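Local structure of Ps01740 (Pseudomonas sp. UW4, 5UIF) at residues A78-I83 and V98-V103. The protein is a homologue of cis-3-chloroacrylic acid dehalogenase in the tautomerase superfamily and probably has dehalogenase or tautomerase activity. Residues are numbered along the deposited sequence; the frame is centred on the assembly and turned at random.
Sequences AILRAI and VVVAVV
Ile-79, Leu-80 and Ile-83 pack on Val-100 and Val-102 in an apolar helix-on-sheet contact within a beta-alpha-beta unit, the building block of the tautomerase superfamily fold. Here the unit comprises strand 61-68, helix 73-91 and strand 98-105. The two short axes approach to 8.4 Å at 154°, so the helix runs nearly antiparallel to the strand it leads into. No hydrogen bond crosses between the segments, and all six touching residues are buried.

The pairing follows that antiparallel course: the earlier isoleucine meets the later valine. Ile-79 CG2 lies 4.0 Å from Val-102 CG2, the two side chains crossing at about a right angle, whereas one turn on, Ile-83 CG2 approaches Val-100 CG1 to 4.0 Å. In both isoleucines CG2 stands anti to the backbone N, which makes this branch the one nearest the strand's valines; both also reach Tyr-3 of strand 2-8, farther into the sheet.

Leu-80 starts from a different side of the helix. Its CB leaves the helix alongside the strand rather than at it; chi1 of -77° sets CG beside the backbone N, and chi2 of 169° then turns the CD2 branch over the strand backbone, with Leu-80 CD2 4.0 Å from Ala-101 CA. This flank faces the trimer interface, where Leu-80 packs on Ser-108 of the second subunit and Val-100 and Ala-101 join an antiparallel ladder with a strand of that chain, continuing the sheet.

On the strand, Val-100 and Val-102 direct CB at the helix, while Ala-101 turns its methyl to the opposite face. One methyl touches both valines from the flank: Leu-80 CD2 is 3.7 Å from Val-100 CG1 and also 3.7 Å from Val-102 CG2.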
ATOM      1  N   ALA A  78      -1.009  18.141  12.387  1.00 45.35           N
ATOM      2  CA  ALA A  78      -0.108  19.146  11.836  1.00 44.50           C
ATOM      3  C   ALA A  78       0.573  18.624  10.576  1.00 42.02           C
ATOM      4  O   ALA A  78       0.792  19.370   9.622  1.00 41.58           O
ATOM      5  CB  ALA A  78       0.928  19.556  12.871  1.00 45.98           C
ATOM      6  N   ILE A  79       0.903  17.337  10.579  1.00 40.59           N
ATOM      7  CA  ILE A  79       1.506  16.699   9.417  1.00 38.90           C
ATOM      8  C   ILE A  79       0.487  16.582   8.288  1.00 37.78           C
ATOM      9  O   ILE A  79       0.791  16.883   7.134  1.00 36.30           O
ATOM     10  CB  ILE A  79       2.058  15.302   9.759  1.00 38.54           C
ATOM     11  CG1 ILE A  79       3.117  15.405  10.857  1.00 39.91           C
ATOM     12  CG2 ILE A  79       2.644  14.642   8.522  1.00 37.42           C
ATOM     13  CD1 ILE A  79       3.677  14.070  11.295  1.00 40.42           C
ATOM     14  N   LEU A  80      -0.724  16.149   8.634  1.00 39.15           N
ATOM     15  CA  LEU A  80      -1.812  16.018   7.668  1.00 39.87           C
ATOM     16  C   LEU A  80      -2.103  17.333   6.954  1.00 41.03           C
ATOM     17  O   LEU A  80      -2.176  17.381   5.725  1.00 40.37           O
ATOM     18  CB  LEU A  80      -3.084  15.521   8.360  1.00 40.82           C
ATOM     19  CG  LEU A  80      -3.177  14.035   8.707  1.00 41.01           C
ATOM     20  CD1 LEU A  80      -4.370  13.777   9.609  1.00 42.21           C
ATOM     21  CD2 LEU A  80      -3.285  13.208   7.439  1.00 40.84           C
ATOM     22  N   ARG A  81      -2.266  18.394   7.739  1.00 42.93           N
ATOM     23  CA  ARG A  81      -2.609  19.712   7.215  1.00 45.27           C
ATOM     24  C   ARG A  81      -1.545  20.273   6.281  1.00 44.94           C
ATOM     25  O   ARG A  81      -1.852  20.748   5.187  1.00 45.63           O
ATOM     26  CB  ARG A  81      -2.842  20.690   8.368  1.00 48.06           C
ATOM     27  CG  ARG A  81      -4.287  21.114   8.530  1.00 51.03           C
ATOM     28  CD  ARG A  81      -4.735  21.955   7.348  1.00 52.96           C
ATOM     29  NE  ARG A  81      -6.188  22.047   7.269  1.00 56.45           N
ATOM     30  CZ  ARG A  81      -6.927  21.413   6.366  1.00 57.37           C
ATOM     31  NH1 ARG A  81      -6.345  20.646   5.453  1.00 55.44           N
ATOM     32  NH2 ARG A  81      -8.246  21.550   6.370  1.00 60.43           N
ATOM     33  N   ALA A  82      -0.295  20.215   6.726  1.00 44.36           N
ATOM     34  CA  ALA A  82       0.820  20.792   5.984  1.00 44.35           C
ATOM     35  C   ALA A  82       1.013  20.118   4.629  1.00 43.25           C
ATOM     36  O   ALA A  82       1.193  20.791   3.615  1.00 43.37           O
ATOM     37  CB  ALA A  82       2.097  20.704   6.805  1.00 44.70           C
ATOM     38  N   ILE A  83       0.972  18.790   4.618  1.00 42.82           N
ATOM     39  CA  ILE A  83       1.121  18.026   3.384  1.00 43.31           C
ATOM     40  C   ILE A  83       0.003  18.356   2.395  1.00 43.65           C
ATOM     41  O   ILE A  83       0.251  18.547   1.204  1.00 44.07           O
ATOM     42  CB  ILE A  83       1.131  16.508   3.660  1.00 43.54           C
ATOM     43  CG1 ILE A  83       2.391  16.114   4.432  1.00 42.88           C
ATOM     44  CG2 ILE A  83       1.041  15.720   2.361  1.00 44.26           C
ATOM     45  CD1 ILE A  83       2.454  14.642   4.784  1.00 42.08           C
ATOM     46  N   VAL A  98      -8.087  15.323  -3.148  1.00 44.74           N
ATOM     47  CA  VAL A  98      -6.816  15.054  -2.485  1.00 42.30           C
ATOM     48  C   VAL A  98      -7.049  14.388  -1.132  1.00 42.57           C
ATOM     49  O   VAL A  98      -7.778  14.913  -0.291  1.00 44.27           O
ATOM     50  CB  VAL A  98      -5.995  16.342  -2.282  1.00 41.66           C
ATOM     51  CG1 VAL A  98      -4.787  16.068  -1.402  1.00 40.08           C
ATOM     52  CG2 VAL A  98      -5.565  16.919  -3.621  1.00 41.93           C
ATOM     53  N   VAL A  99      -6.430  13.229  -0.927  1.00 41.57           N
ATOM     54  CA  VAL A  99      -6.583  12.492   0.323  1.00 42.14           C
ATOM     55  C   VAL A  99      -5.229  12.198   0.960  1.00 41.39           C
ATOM     56  O   VAL A  99      -4.345  11.625   0.325  1.00 40.92           O
ATOM     57  CB  VAL A  99      -7.337  11.163   0.107  1.00 42.50           C
ATOM     58  CG1 VAL A  99      -7.383  10.360   1.398  1.00 42.71           C
ATOM     59  CG2 VAL A  99      -8.742  11.427  -0.414  1.00 44.48           C
ATOM     60  N   VAL A 100      -5.072  12.598   2.218  1.00 41.74           N
ATOM     61  CA  VAL A 100      -3.835  12.358   2.952  1.00 40.61           C
ATOM     62  C   VAL A 100      -4.110  11.557   4.221  1.00 41.20           C
ATOM     63  O   VAL A 100      -5.030  11.872   4.975  1.00 42.64           O
ATOM     64  CB  VAL A 100      -3.128  13.679   3.323  1.00 41.26           C
ATOM     65  CG1 VAL A 100      -1.814  13.400   4.040  1.00 40.71           C
ATOM     66  CG2 VAL A 100      -2.890  14.521   2.080  1.00 41.00           C
ATOM     67  N   ALA A 101      -3.310  10.519   4.450  1.00 40.17           N
ATOM     68  CA  ALA A 101      -3.470   9.674   5.629  1.00 40.41           C
ATOM     69  C   ALA A 101      -2.131   9.397   6.307  1.00 40.17           C
ATOM     70  O   ALA A 101      -1.167   8.988   5.659  1.00 38.78           O
ATOM     71  CB  ALA A 101      -4.152   8.367   5.253  1.00 39.65           C
ATOM     72  N   VAL A 102      -2.078   9.627   7.615  1.00 42.05           N
ATOM     73  CA  VAL A 102      -0.877   9.363   8.398  1.00 42.75           C
ATOM     74  C   VAL A 102      -1.182   8.365   9.512  1.00 44.68           C
ATOM     75  O   VAL A 102      -1.767   8.723  10.535  1.00 47.04           O
ATOM     76  CB  VAL A 102      -0.300  10.656   9.009  1.00 44.19           C
ATOM     77  CG1 VAL A 102       0.940  10.348   9.834  1.00 44.87           C
ATOM     78  CG2 VAL A 102       0.024  11.662   7.915  1.00 42.70           C
ATOM     79  N   VAL A 103      -0.786   7.114   9.308  1.00 44.55           N
ATOM     80  CA  VAL A 103      -1.096   6.053  10.262  1.00 47.47           C
ATOM     81  C   VAL A 103       0.077   5.739  11.188  1.00 49.66           C
ATOM     82  O   VAL A 103       1.241   5.916  10.823  1.00 48.21           O
ATOM     83  CB  VAL A 103      -1.524   4.760   9.541  1.00 46.24           C
ATOM     84  CG1 VAL A 103      -2.821   4.985   8.777  1.00 45.93           C
ATOM     85  CG2 VAL A 103      -0.425   4.284   8.605  1.00 43.67           C
TER